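Local coordinates for alpha-glucosidase (Pseudoalteromonas sp. K8, PDB 5HQA), which hydrolyses alpha-glucosides as a family 97 glycoside hydrolase that is activated by chloride and binds calcium, here in complex with the inhibitor acarbose, at residues 138-143 with 160-165; 312-317 with 326-331; 614-619 with 631-636. One frame throughout, in Å; residues are numbered along the deposited sequence.

How the contacts relate
The three contacts follow one another along the chain, each closing before the next opens, and each lies in a different sheet or loop system. Contact 1 pairs the outermost strand 158-161 of a nine-stranded antiparallel sheet in the N-terminal region with its neighbour 141-144, contact 2 folds a loop after strand 307-310 of the parallel catalytic barrel, and contact 3 pairs strand 611-618 with the edge strand 631-638 of the C-terminal antiparallel sheet. The centres of contacts 1 and 2 lie about 45 Å apart, as do those of contacts 2 and 3; contacts 1 and 3 have centres about 39 Å apart. Contact 2 alone contributes a residue to the glycan pocket, W317; the other two join strands of the flanking beta regions.

Contact 1 (138-143 with 160-165); sequences HTATAW and TPLNDA
The carbonyl oxygen of T160 receives the amide of A142, with A142 N 2.8 Å from T160 O and the N-H pointing almost straight at it (178°). The acceptor is met nearly end-on, and the same T160 O also receives a CA-H contact from T141. In return T160 N lies 3.0 Å from A142 O, so A142 and T160 form an antiparallel hydrogen-bonded pair that ties strand 158-161, outermost in its nine-stranded sheet, to strand 141-144. The sheet belongs to the N-terminal region of the enzyme, whose family is grouped with the galactose mutarotase-like folds; on its other side strand 141-144 is bonded to strand 172-175.

Beyond P161 segment 160-165 leaves the sheet as a short 3-10 turn, but one further bond is made across the contact: L162 N lies 2.9 Å from A140 O, coming from well above the carbonyl plane rather than within it. The side chain of L162 follows. Its CG is anti to the backbone N (chi1 -180°), and the two methyls divide between two alanines, CD2 against A140 CB at 3.6 Å and CD1 against A142 CB at 3.8 Å. F172 of the neighbouring strand adds to this apolar patch.

The start of the turn is fastened by P161 O, which takes two donors from opposite faces of its plane: T160 OG1, a hydroxyl also hydrogen-bonded to W144 NE1, at 2.8 Å on one face and D164 N at 3.0 Å on the other.

Contact 2 (312-317 with 326-331); sequences GWNTGW and DVFSFT
N314 reaches from one arm of the loop to S329 on the other, and every part of its side chain has a neighbour. CB sits 3.5 Å above the plane of the W313 ring, over its centre, and also comes close to S329 O. A first torsion of 54° sets CG between the backbone N and the carbonyl carbon and brings the amide alongside that oxygen. At the tip, ND2 donates to S329 O at 2.7 Å; the acceptor lies in the plane of the amide, while the donor is tilted 26° from the carbonyl plane. OD1 turns back to its own arm and takes the indole N-H of W317 at 2.9 Å from NE1, which comes from above the amide plane, so both ends of the amide are bonded.

Both arms belong to the long loop between strand 307-310 and helix 339-349 of the TIM-barrel catalytic region, a beta-to-alpha connection of the kind that builds the active-site end of such barrels. W317 is part of the glycan pocket: it touches the acarviosine unit of acarbose and stacks with W280. F328 turns an edge to the face of the five-membered ring of W317 in a T-shaped pair, with centroids 4.8 Å apart and planes at 61°; CE1 leads, 3.7 Å from W317 CE2. G312 CA lies over the opposite face of the W317 indole.

The backbones join through S329 N, 3.1 Å from T315 O. Further along, a water bridges the arms, 2.7 Å from T315 OG1 and donating to V327 O at 2.7 Å. S329 OG accepts T331 N, closing an ST turn, and is also bonded to Q332 N.

Contact 3 (614-619 with 631-636); sequences HIYKDG and LTIEKR
I633 packs its branches tightly against Y616 and H614 of the facing strand. Its CG2 lies over the face of Y616, 4.0 Å from the ring centroid, in a CH-pi contact, and the same methyl comes to 3.4 Å from H614 NE2. CG1 lies on the same side of the Y616 ring, nearest CD2. Helices 513-522 and 541-549 pack on Y616, where F546 meets the phenol ring edge-to-face. The same face of the sheet opens to solvent at K635, whose CE presses on the H614 ring, 3.6 Å from its centroid and close to the ring normal. Y616 OH stands above the opposite face, offset toward the rim, and together the two restrict the tilt of the imidazole.

Strands 611-618 and 631-638 are neighbours in the six-stranded antiparallel sheet of the C-terminal region, 631-638 being its outermost strand within the chain. I615 with E634 and K617 with T632 are the hydrogen-bonded pairs; the shortest bond runs from I615 N to E634 O, 2.7 Å and nearly straight (177°).

On the other face I615 is buried beside I656 of strand 653-660, but K617, E634 and R636 make it more polar. K617 leaves its backbone with CG between the N and the carbonyl carbon (chi1 56°), then extends alongside T632, and its amine forms a salt bridge with E634 whose hydrogen bond is weak, 3.2 Å from NZ to OE2. R636 has two conformers; in one of them, and so less certainly, NH2 bonds E634 OE1 and the guanidinium packs on I615 CD1. At the turn end, a water donates to D618 O at 3.1 Å and makes a weak bond with T632 OG1.

Contact 1 (138-143 with 160-165)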
ATOM      1  N   HIS A 138      17.375  -7.688 -21.540  1.00 11.09           N
ATOM      2  CA  HIS A 138      18.049  -6.596 -22.231  1.00 13.96           C
ATOM      3  C   HIS A 138      17.088  -5.716 -23.030  1.00 17.07           C
ATOM      4  O   HIS A 138      17.469  -4.607 -23.415  1.00 16.90           O
ATOM      5  CB  HIS A 138      19.130  -7.157 -23.157  1.00 14.84           C
ATOM      6  CG  HIS A 138      18.593  -8.052 -24.228  1.00 20.82           C
ATOM      7  ND1 HIS A 138      18.030  -9.282 -23.958  1.00 23.62           N
ATOM      8  CD2 HIS A 138      18.521  -7.893 -25.572  1.00 23.33           C
ATOM      9  CE1 HIS A 138      17.635  -9.842 -25.090  1.00 23.65           C
ATOM     10  NE2 HIS A 138      17.928  -9.023 -26.085  1.00 23.56           N
ATOM     11  N   THR A 139      15.862  -6.172 -23.293  1.00 12.54           N
ATOM     12  CA  THR A 139      14.881  -5.344 -23.991  1.00 14.59           C
ATOM     13  C   THR A 139      13.666  -5.017 -23.126  1.00 15.57           C
ATOM     14  O   THR A 139      12.665  -4.505 -23.648  1.00 17.66           O
ATOM     15  CB  THR A 139      14.431  -6.012 -25.300  1.00 14.34           C
ATOM     16  OG1 THR A 139      13.965  -7.340 -25.031  1.00 14.47           O
ATOM     17  CG2 THR A 139      15.590  -6.090 -26.292  1.00 14.37           C
ATOM     18  N   ALA A 140      13.729  -5.282 -21.825  1.00 13.19           N
ATOM     19  CA  ALA A 140      12.629  -4.994 -20.913  1.00 10.03           C
ATOM     20  C   ALA A 140      12.784  -3.607 -20.290  1.00 12.90           C
ATOM     21  O   ALA A 140      13.897  -3.083 -20.157  1.00 11.70           O
ATOM     22  CB  ALA A 140      12.565  -6.048 -19.805  1.00  9.72           C
ATOM     23  N   THR A 141      11.649  -3.031 -19.886  1.00 11.07           N
ATOM     24  CA  THR A 141      11.584  -1.711 -19.266  1.00 10.59           C
ATOM     25  C   THR A 141      11.000  -1.855 -17.871  1.00 12.80           C
ATOM     26  O   THR A 141       9.982  -2.530 -17.695  1.00 12.67           O
ATOM     27  CB  THR A 141      10.705  -0.759 -20.081  1.00 13.06           C
ATOM     28  OG1 THR A 141      11.241  -0.612 -21.403  1.00 14.53           O
ATOM     29  CG2 THR A 141      10.599   0.608 -19.403  1.00 13.30           C
ATOM     30  N   ALA A 142      11.618  -1.195 -16.891  1.00 10.37           N
ATOM     31  CA  ALA A 142      11.204  -1.301 -15.498  1.00 10.00           C
ATOM     32  C   ALA A 142      10.878   0.073 -14.912  1.00 11.66           C
ATOM     33  O   ALA A 142      11.457   1.092 -15.304  1.00 11.45           O
ATOM     34  CB  ALA A 142      12.294  -1.974 -14.648  1.00  8.43           C
ATOM     35  N   TRP A 143       9.952   0.082 -13.948  1.00  9.40           N
ATOM     36  CA  TRP A 143       9.575   1.283 -13.208  1.00  9.11           C
ATOM     37  C   TRP A 143       9.740   0.968 -11.728  1.00 11.36           C
ATOM     38  O   TRP A 143       8.969   0.174 -11.183  1.00 14.07           O
ATOM     39  CB  TRP A 143       8.135   1.685 -13.520  1.00  9.61           C
ATOM     40  CG  TRP A 143       7.839   1.808 -14.991  1.00 12.00           C
ATOM     41  CD1 TRP A 143       8.029   2.908 -15.770  1.00 11.97           C
ATOM     42  CD2 TRP A 143       7.283   0.797 -15.853  1.00 12.83           C
ATOM     43  NE1 TRP A 143       7.624   2.649 -17.061  1.00 16.58           N
ATOM     44  CE2 TRP A 143       7.158   1.363 -17.135  1.00 14.40           C
ATOM     45  CE3 TRP A 143       6.863  -0.524 -15.655  1.00 13.30           C
ATOM     46  CZ2 TRP A 143       6.640   0.651 -18.220  1.00 13.03           C
ATOM     47  CZ3 TRP A 143       6.346  -1.224 -16.729  1.00 13.37           C
ATOM     48  CH2 TRP A 143       6.241  -0.635 -17.995  1.00 13.03           C
ATOM     49  N   THR A 160      13.634   2.896 -16.397  1.00  9.85           N
ATOM     50  CA  THR A 160      14.927   2.526 -16.981  1.00 10.25           C
ATOM     51  C   THR A 160      14.829   1.192 -17.708  1.00 13.10           C
ATOM     52  O   THR A 160      13.858   0.447 -17.507  1.00 12.92           O
ATOM     53  CB  THR A 160      16.020   2.387 -15.913  1.00 11.07           C
ATOM     54  OG1 THR A 160      15.818   1.160 -15.194  1.00 11.31           O
ATOM     55  CG2 THR A 160      16.014   3.547 -14.922  1.00 11.69           C
ATOM     56  N   PRO A 161      15.819   0.847 -18.537  1.00 13.54           N
ATOM     57  CA  PRO A 161      15.998  -0.562 -18.928  1.00 10.71           C
ATOM     58  C   PRO A 161      16.052  -1.460 -17.701  1.00 10.56           C
ATOM     59  O   PRO A 161      16.604  -1.086 -16.663  1.00 10.95           O
ATOM     60  CB  PRO A 161      17.336  -0.553 -19.669  1.00 10.31           C
ATOM     61  CG  PRO A 161      17.423   0.858 -20.242  1.00 13.40           C
ATOM     62  CD  PRO A 161      16.782   1.745 -19.206  1.00 12.81           C
ATOM     63  N   LEU A 162      15.471  -2.660 -17.819  1.00  9.99           N
ATOM     64  CA  LEU A 162      15.435  -3.571 -16.673  1.00 10.51           C
ATOM     65  C   LEU A 162      16.838  -3.873 -16.138  1.00 12.12           C
ATOM     66  O   LEU A 162      17.024  -4.031 -14.925  1.00 11.32           O
ATOM     67  CB  LEU A 162      14.723  -4.868 -17.065  1.00  8.91           C
ATOM     68  CG  LEU A 162      14.578  -5.960 -16.003  1.00 10.89           C
ATOM     69  CD1 LEU A 162      13.775  -5.468 -14.808  1.00 11.19           C
ATOM     70  CD2 LEU A 162      13.900  -7.186 -16.623  1.00 10.87           C
ATOM     71  N   ASN A 163      17.843  -3.930 -17.017  1.00 10.26           N
ATOM     72  CA  ASN A 163      19.179  -4.274 -16.560  1.00 11.42           C
ATOM     73  C   ASN A 163      19.818  -3.187 -15.704  1.00 13.03           C
ATOM     74  O   ASN A 163      20.875  -3.443 -15.117  1.00 13.67           O
ATOM     75  CB  ASN A 163      20.078  -4.588 -17.750  1.00 11.42           C
ATOM     76  CG  ASN A 163      19.798  -5.953 -18.340  1.00 15.19           C
ATOM     77  OD1 ASN A 163      19.188  -6.808 -17.699  1.00 17.47           O
ATOM     78  ND2 ASN A 163      20.244  -6.164 -19.562  1.00 14.51           N
ATOM     79  N   ASP A 164      19.211  -2.001 -15.607  1.00 10.15           N
ATOM     80  CA  ASP A 164      19.738  -0.941 -14.751  1.00 10.57           C
ATOM     81  C   ASP A 164      19.134  -0.937 -13.352  1.00 13.60           C
ATOM     82  O   ASP A 164      19.535  -0.103 -12.530  1.00 15.02           O
ATOM     83  CB  ASP A 164      19.502   0.434 -15.379  1.00 12.16           C
ATOM     84  CG  ASP A 164      20.191   0.590 -16.707  1.00 21.41           C
ATOM     85  OD1 ASP A 164      19.804   1.504 -17.458  1.00 25.07           O
ATOM     86  OD2 ASP A 164      21.104  -0.207 -17.004  1.00 23.63           O
ATOM     87  N   ALA A 165      18.171  -1.817 -13.067  1.00 11.54           N
ATOM     88  CA  ALA A 165      17.503  -1.861 -11.761  1.00 11.01           C
ATOM     89  C   ALA A 165      18.333  -2.751 -10.845  1.00 13.46           C
ATOM     90  O   ALA A 165      18.133  -3.964 -10.784  1.00 13.59           O
ATOM     91  CB  ALA A 165      16.075  -2.379 -11.900  1.00  8.65           C
TER

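Contact 2 (312-317 with 326-331)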
ATOM      1  N   GLY A 312       0.787  16.240  17.086  1.00 15.99           N
ATOM      2  CA  GLY A 312       1.385  17.180  18.009  1.00 17.68           C
ATOM      3  C   GLY A 312       0.626  17.351  19.300  1.00 16.79           C
ATOM      4  O   GLY A 312       0.825  18.356  19.992  1.00 17.13           O
ATOM      5  N   TRP A 313      -0.247  16.403  19.643  1.00 16.00           N
ATOM      6  CA  TRP A 313      -1.068  16.523  20.842  1.00 16.13           C
ATOM      7  C   TRP A 313      -0.313  16.124  22.104  1.00 17.98           C
ATOM      8  O   TRP A 313      -0.672  16.575  23.196  1.00 18.86           O
ATOM      9  CB  TRP A 313      -2.326  15.655  20.701  1.00 16.09           C
ATOM     10  CG  TRP A 313      -1.997  14.184  20.666  1.00 17.20           C
ATOM     11  CD1 TRP A 313      -1.694  13.432  19.560  1.00 14.92           C
ATOM     12  CD2 TRP A 313      -1.899  13.301  21.790  1.00 17.52           C
ATOM     13  NE1 TRP A 313      -1.425  12.137  19.931  1.00 15.64           N
ATOM     14  CE2 TRP A 313      -1.542  12.029  21.293  1.00 15.97           C
ATOM     15  CE3 TRP A 313      -2.082  13.464  23.171  1.00 17.02           C
ATOM     16  CZ2 TRP A 313      -1.368  10.921  22.126  1.00 16.54           C
ATOM     17  CZ3 TRP A 313      -1.910  12.362  24.001  1.00 17.83           C
ATOM     18  CH2 TRP A 313      -1.556  11.105  23.472  1.00 17.43           C
ATOM     19  N   ASN A 314       0.717  15.295  21.977  1.00 18.45           N
ATOM     20  CA  ASN A 314       1.401  14.678  23.103  1.00 18.15           C
ATOM     21  C   ASN A 314       2.761  15.328  23.313  1.00 19.32           C
ATOM     22  O   ASN A 314       3.378  15.812  22.362  1.00 19.37           O
ATOM     23  CB  ASN A 314       1.586  13.179  22.859  1.00 18.59           C
ATOM     24  CG  ASN A 314       2.293  12.883  21.538  1.00 19.90           C
ATOM     25  OD1 ASN A 314       1.997  13.488  20.503  1.00 19.94           O
ATOM     26  ND2 ASN A 314       3.227  11.947  21.574  1.00 17.61           N
ATOM     27  N   THR A 315       3.240  15.327  24.557  1.00 18.34           N
ATOM     28  CA  THR A 315       4.519  15.969  24.831  1.00 19.66           C
ATOM     29  C   THR A 315       5.668  15.220  24.155  1.00 21.79           C
ATOM     30  O   THR A 315       5.650  13.991  23.999  1.00 18.48           O
ATOM     31  CB  THR A 315       4.764  16.080  26.336  1.00 20.65           C
ATOM     32  OG1 THR A 315       4.886  14.774  26.909  1.00 22.30           O
ATOM     33  CG2 THR A 315       3.617  16.820  27.004  1.00 21.33           C
ATOM     34  N   GLY A 316       6.666  15.990  23.718  1.00 20.77           N
ATOM     35  CA  GLY A 316       7.840  15.421  23.091  1.00 19.23           C
ATOM     36  C   GLY A 316       8.182  16.024  21.743  1.00 19.68           C
ATOM     37  O   GLY A 316       9.241  15.724  21.182  1.00 20.03           O
ATOM     38  N   TRP A 317       7.304  16.868  21.201  1.00 17.73           N
ATOM     39  CA  TRP A 317       7.546  17.454  19.890  1.00 17.55           C
ATOM     40  C   TRP A 317       8.398  18.714  19.939  1.00 20.21           C
ATOM     41  O   TRP A 317       8.864  19.160  18.886  1.00 21.30           O
ATOM     42  CB  TRP A 317       6.223  17.790  19.186  1.00 15.89           C
ATOM     43  CG  TRP A 317       5.397  16.586  18.810  1.00 15.01           C
ATOM     44  CD1 TRP A 317       4.498  15.935  19.603  1.00 16.53           C
ATOM     45  CD2 TRP A 317       5.389  15.901  17.550  1.00 14.13           C
ATOM     46  NE1 TRP A 317       3.931  14.887  18.920  1.00 15.14           N
ATOM     47  CE2 TRP A 317       4.456  14.845  17.655  1.00 14.99           C
ATOM     48  CE3 TRP A 317       6.074  16.079  16.341  1.00 14.02           C
ATOM     49  CZ2 TRP A 317       4.193  13.965  16.599  1.00 13.52           C
ATOM     50  CZ3 TRP A 317       5.811  15.197  15.284  1.00 14.54           C
ATOM     51  CH2 TRP A 317       4.881  14.153  15.426  1.00 13.50           C
ATOM     52  N   ASP A 326      13.357   9.358  21.865  1.00 19.31           N
ATOM     53  CA  ASP A 326      13.518   8.872  23.232  1.00 19.30           C
ATOM     54  C   ASP A 326      12.524   9.491  24.206  1.00 21.83           C
ATOM     55  O   ASP A 326      12.274   8.902  25.262  1.00 22.38           O
ATOM     56  CB  ASP A 326      14.928   9.162  23.765  1.00 20.55           C
ATOM     57  CG  ASP A 326      16.022   8.415  23.021  1.00 29.21           C
ATOM     58  OD1 ASP A 326      15.732   7.607  22.101  1.00 27.65           O
ATOM     59  OD2 ASP A 326      17.197   8.642  23.376  1.00 31.37           O
ATOM     60  N   VAL A 327      11.978  10.671  23.908  1.00 21.67           N
ATOM     61  CA  VAL A 327      11.264  11.449  24.921  1.00 22.28           C
ATOM     62  C   VAL A 327       9.774  11.589  24.660  1.00 21.96           C
ATOM     63  O   VAL A 327       9.074  12.156  25.512  1.00 22.31           O
ATOM     64  CB  VAL A 327      11.889  12.847  25.103  1.00 25.30           C
ATOM     65  CG1 VAL A 327      13.318  12.712  25.596  1.00 27.05           C
ATOM     66  CG2 VAL A 327      11.825  13.641  23.805  1.00 22.04           C
ATOM     67  N   PHE A 328       9.264  11.115  23.522  1.00 20.32           N
ATOM     68  CA  PHE A 328       7.823  11.148  23.285  1.00 19.09           C
ATOM     69  C   PHE A 328       7.081  10.433  24.407  1.00 19.39           C
ATOM     70  O   PHE A 328       7.445   9.319  24.798  1.00 19.62           O
ATOM     71  CB  PHE A 328       7.487  10.476  21.952  1.00 17.49           C
ATOM     72  CG  PHE A 328       7.688  11.350  20.757  1.00 17.90           C
ATOM     73  CD1 PHE A 328       7.103  12.606  20.691  1.00 19.72           C
ATOM     74  CD2 PHE A 328       8.455  10.909  19.689  1.00 18.58           C
ATOM     75  CE1 PHE A 328       7.279  13.416  19.573  1.00 22.40           C
ATOM     76  CE2 PHE A 328       8.641  11.707  18.570  1.00 20.49           C
ATOM     77  CZ  PHE A 328       8.054  12.966  18.510  1.00 21.02           C
ATOM     78  N   SER A 329       6.044  11.080  24.930  1.00 17.68           N
ATOM     79  CA  SER A 329       5.051  10.417  25.763  1.00 18.71           C
ATOM     80  C   SER A 329       3.847  10.070  24.901  1.00 19.88           C
ATOM     81  O   SER A 329       3.410  10.876  24.073  1.00 19.96           O
ATOM     82  CB  SER A 329       4.611  11.309  26.927  1.00 19.49           C
ATOM     83  OG  SER A 329       3.510  10.737  27.621  1.00 20.15           O
ATOM     84  N   PHE A 330       3.311   8.869  25.087  1.00 16.21           N
ATOM     85  CA  PHE A 330       2.120   8.469  24.355  1.00 15.92           C
ATOM     86  C   PHE A 330       0.887   8.447  25.240  1.00 18.26           C
ATOM     87  O   PHE A 330      -0.158   7.935  24.828  1.00 20.88           O
ATOM     88  CB  PHE A 330       2.365   7.124  23.672  1.00 15.37           C
ATOM     89  CG  PHE A 330       3.517   7.176  22.701  1.00 16.81           C
ATOM     90  CD1 PHE A 330       3.351   7.737  21.442  1.00 16.61           C
ATOM     91  CD2 PHE A 330       4.777   6.724  23.069  1.00 16.22           C
ATOM     92  CE1 PHE A 330       4.408   7.818  20.554  1.00 15.88           C
ATOM     93  CE2 PHE A 330       5.847   6.796  22.178  1.00 16.49           C
ATOM     94  CZ  PHE A 330       5.661   7.347  20.921  1.00 16.41           C
ATOM     95  N   THR A 331       0.975   9.032  26.432  1.00 18.12           N
ATOM     96  CA  THR A 331      -0.178   9.203  27.304  1.00 20.27           C
ATOM     97  C   THR A 331      -0.385  10.629  27.780  1.00 23.72           C
ATOM     98  O   THR A 331      -1.499  10.949  28.209  1.00 24.90           O
ATOM     99  CB  THR A 331      -0.064   8.306  28.548  1.00 21.37           C
ATOM    100  OG1 THR A 331       1.207   8.534  29.175  1.00 22.57           O
ATOM    101  CG2 THR A 331      -0.190   6.839  28.179  1.00 21.30           C
TER
HETATM  102  O   HOH W   1       7.493  13.945  26.715  1.00 20.62           O

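Contact 3 (614-619 with 631-636)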
ATOM      1  N   HIS A 614     -22.223  13.057 -12.829  1.00 16.41           N
ATOM      2  CA  HIS A 614     -21.806  14.349 -12.294  1.00 16.41           C
ATOM      3  C   HIS A 614     -20.308  14.404 -12.563  1.00 17.37           C
ATOM      4  O   HIS A 614     -19.525  13.729 -11.890  1.00 15.96           O
ATOM      5  CB  HIS A 614     -22.158  14.461 -10.814  1.00 20.51           C
ATOM      6  CG  HIS A 614     -22.293  15.868 -10.327  1.00 33.34           C
ATOM      7  ND1 HIS A 614     -22.679  16.177  -9.040  1.00 38.24           N
ATOM      8  CD2 HIS A 614     -22.088  17.053 -10.952  1.00 37.02           C
ATOM      9  CE1 HIS A 614     -22.705  17.492  -8.892  1.00 39.00           C
ATOM     10  NE2 HIS A 614     -22.351  18.046 -10.037  1.00 36.34           N
ATOM     11  N   ILE A 615     -19.917  15.149 -13.592  1.00 15.76           N
ATOM     12  CA  ILE A 615     -18.577  15.066 -14.167  1.00 15.13           C
ATOM     13  C   ILE A 615     -17.770  16.269 -13.700  1.00 16.73           C
ATOM     14  O   ILE A 615     -18.172  17.412 -13.927  1.00 18.03           O
ATOM     15  CB  ILE A 615     -18.634  15.019 -15.703  1.00 15.86           C
ATOM     16  CG1 ILE A 615     -19.411  13.790 -16.183  1.00 16.82           C
ATOM     17  CG2 ILE A 615     -17.236  15.059 -16.295  1.00 16.00           C
ATOM     18  CD1 ILE A 615     -19.820  13.873 -17.635  1.00 17.62           C
ATOM     19  N   TYR A 616     -16.635  16.017 -13.047  1.00 14.25           N
ATOM     20  CA  TYR A 616     -15.712  17.060 -12.611  1.00 14.07           C
ATOM     21  C   TYR A 616     -14.447  16.894 -13.440  1.00 17.09           C
ATOM     22  O   TYR A 616     -13.721  15.910 -13.271  1.00 15.89           O
ATOM     23  CB  TYR A 616     -15.396  16.941 -11.118  1.00 14.37           C
ATOM     24  CG  TYR A 616     -16.590  17.012 -10.181  1.00 15.76           C
ATOM     25  CD1 TYR A 616     -17.466  15.931 -10.045  1.00 14.39           C
ATOM     26  CD2 TYR A 616     -16.820  18.145  -9.403  1.00 14.80           C
ATOM     27  CE1 TYR A 616     -18.554  15.994  -9.178  1.00 16.90           C
ATOM     28  CE2 TYR A 616     -17.899  18.218  -8.533  1.00 15.40           C
ATOM     29  CZ  TYR A 616     -18.764  17.143  -8.425  1.00 16.25           C
ATOM     30  OH  TYR A 616     -19.829  17.221  -7.558  1.00 18.23           O
ATOM     31  N   LYS A 617     -14.178  17.840 -14.338  1.00 14.34           N
ATOM     32  CA  LYS A 617     -13.088  17.661 -15.286  1.00 14.10           C
ATOM     33  C   LYS A 617     -12.315  18.960 -15.454  1.00 16.18           C
ATOM     34  O   LYS A 617     -12.767  20.044 -15.064  1.00 14.91           O
ATOM     35  CB  LYS A 617     -13.606  17.190 -16.648  1.00 14.72           C
ATOM     36  CG  LYS A 617     -14.665  18.113 -17.242  1.00 16.62           C
ATOM     37  CD  LYS A 617     -15.044  17.666 -18.642  1.00 20.85           C
ATOM     38  CE  LYS A 617     -16.425  18.152 -19.020  1.00 29.01           C
ATOM     39  NZ  LYS A 617     -16.697  17.964 -20.472  1.00 34.49           N
ATOM     40  N   ASP A 618     -11.132  18.826 -16.052  1.00 13.90           N
ATOM     41  CA  ASP A 618     -10.307  19.982 -16.366  1.00 13.66           C
ATOM     42  C   ASP A 618     -11.056  20.924 -17.288  1.00 16.71           C
ATOM     43  O   ASP A 618     -11.677  20.492 -18.265  1.00 15.73           O
ATOM     44  CB  ASP A 618      -9.007  19.538 -17.032  1.00 13.28           C
ATOM     45  CG  ASP A 618      -8.111  18.755 -16.092  1.00 17.68           C
ATOM     46  OD1 ASP A 618      -7.682  17.635 -16.456  1.00 16.63           O
ATOM     47  OD2 ASP A 618      -7.841  19.262 -14.984  1.00 15.08           O
ATOM     48  N   GLY A 619     -10.995  22.214 -16.977  1.00 15.79           N
ATOM     49  CA  GLY A 619     -11.514  23.205 -17.891  1.00 17.72           C
ATOM     50  C   GLY A 619     -10.772  23.210 -19.212  1.00 19.42           C
ATOM     51  O   GLY A 619      -9.668  22.682 -19.352  1.00 18.16           O
ATOM     52  N   LEU A 631     -11.865  24.503 -14.115  1.00 15.71           N
ATOM     53  CA  LEU A 631     -12.640  23.317 -13.799  1.00 15.39           C
ATOM     54  C   LEU A 631     -14.010  23.429 -14.449  1.00 16.26           C
ATOM     55  O   LEU A 631     -14.600  24.512 -14.482  1.00 17.01           O
ATOM     56  CB  LEU A 631     -12.789  23.162 -12.283  1.00 15.18           C
ATOM     57  CG  LEU A 631     -13.532  21.924 -11.788  1.00 15.90           C
ATOM     58  CD1 LEU A 631     -12.633  20.707 -11.894  1.00 16.45           C
ATOM     59  CD2 LEU A 631     -13.988  22.141 -10.353  1.00 17.08           C
ATOM     60  N   THR A 632     -14.511  22.313 -14.969  1.00 15.96           N
ATOM     61  CA  THR A 632     -15.867  22.237 -15.496  1.00 16.97           C
ATOM     62  C   THR A 632     -16.613  21.152 -14.738  1.00 18.87           C
ATOM     63  O   THR A 632     -16.079  20.058 -14.542  1.00 17.03           O
ATOM     64  CB  THR A 632     -15.865  21.935 -16.998  1.00 18.98           C
ATOM     65  OG1 THR A 632     -15.244  23.021 -17.688  1.00 21.67           O
ATOM     66  CG2 THR A 632     -17.297  21.753 -17.524  1.00 20.58           C
ATOM     67  N   ILE A 633     -17.823  21.460 -14.281  1.00 17.09           N
ATOM     68  CA  ILE A 633     -18.676  20.479 -13.620  1.00 16.99           C
ATOM     69  C   ILE A 633     -19.962  20.387 -14.419  1.00 19.15           C
ATOM     70  O   ILE A 633     -20.640  21.400 -14.637  1.00 19.12           O
ATOM     71  CB  ILE A 633     -18.970  20.836 -12.157  1.00 19.66           C
ATOM     72  CG1 ILE A 633     -17.673  21.110 -11.388  1.00 18.08           C
ATOM     73  CG2 ILE A 633     -19.740  19.703 -11.498  1.00 17.00           C
ATOM     74  CD1 ILE A 633     -17.909  21.807 -10.048  1.00 17.35           C
ATOM     75  N   GLU A 634     -20.300  19.176 -14.847  1.00 17.61           N
ATOM     76  CA  GLU A 634     -21.360  18.940 -15.813  1.00 20.51           C
ATOM     77  C   GLU A 634     -22.242  17.804 -15.319  1.00 19.36           C
ATOM     78  O   GLU A 634     -21.745  16.840 -14.727  1.00 20.54           O
ATOM     79  CB  GLU A 634     -20.738  18.591 -17.175  1.00 29.36           C
ATOM     80  CG  GLU A 634     -21.707  18.356 -18.304  1.00 40.88           C
ATOM     81  CD  GLU A 634     -20.994  18.002 -19.603  1.00 47.05           C
ATOM     82  OE1 GLU A 634     -21.680  17.870 -20.642  1.00 53.13           O
ATOM     83  OE2 GLU A 634     -19.750  17.851 -19.585  1.00 44.91           O
ATOM     84  N   LYS A 635     -23.546  17.910 -15.555  1.00 19.31           N
ATOM     85  CA  LYS A 635     -24.466  16.806 -15.308  1.00 23.92           C
ATOM     86  C   LYS A 635     -24.997  16.292 -16.638  1.00 24.79           C
ATOM     87  O   LYS A 635     -25.444  17.082 -17.479  1.00 26.88           O
ATOM     88  CB  LYS A 635     -25.614  17.232 -14.389  1.00 27.62           C
ATOM     89  CG  LYS A 635     -25.193  17.302 -12.926  1.00 31.40           C
ATOM     90  CD  LYS A 635     -26.354  17.619 -11.996  1.00 34.61           C
ATOM     91  CE  LYS A 635     -25.863  17.758 -10.563  1.00 36.43           C
ATOM     92  NZ  LYS A 635     -26.994  17.850  -9.604  1.00 42.08           N
ATOM     93  N   ARG A 636     -24.988  14.970 -16.805  0.50 22.73           N
ATOM     94  CA  ARG A 636     -25.305  14.340 -18.081  0.50 24.31           C
ATOM     95  C   ARG A 636     -25.972  12.995 -17.826  0.50 23.11           C
ATOM     96  O   ARG A 636     -25.418  12.165 -17.101  0.50 22.43           O
ATOM     97  CB  ARG A 636     -24.024  14.163 -18.905  0.50 25.83           C
ATOM     98  CG  ARG A 636     -24.190  13.490 -20.252  0.50 29.32           C
ATOM     99  CD  ARG A 636     -22.824  13.229 -20.883  0.50 29.16           C
ATOM    100  NE  ARG A 636     -22.069  14.462 -21.075  0.50 29.81           N
ATOM    101  CZ  ARG A 636     -20.789  14.513 -21.437  0.50 32.85           C
ATOM    102  NH1 ARG A 636     -20.109  13.394 -21.648  0.50 31.99           N
ATOM    103  NH2 ARG A 636     -20.185  15.683 -21.588  0.50 33.41           N
TER
HETATM  104  O   HOH W   2     -14.007  21.116 -20.199  1.00 37.76           O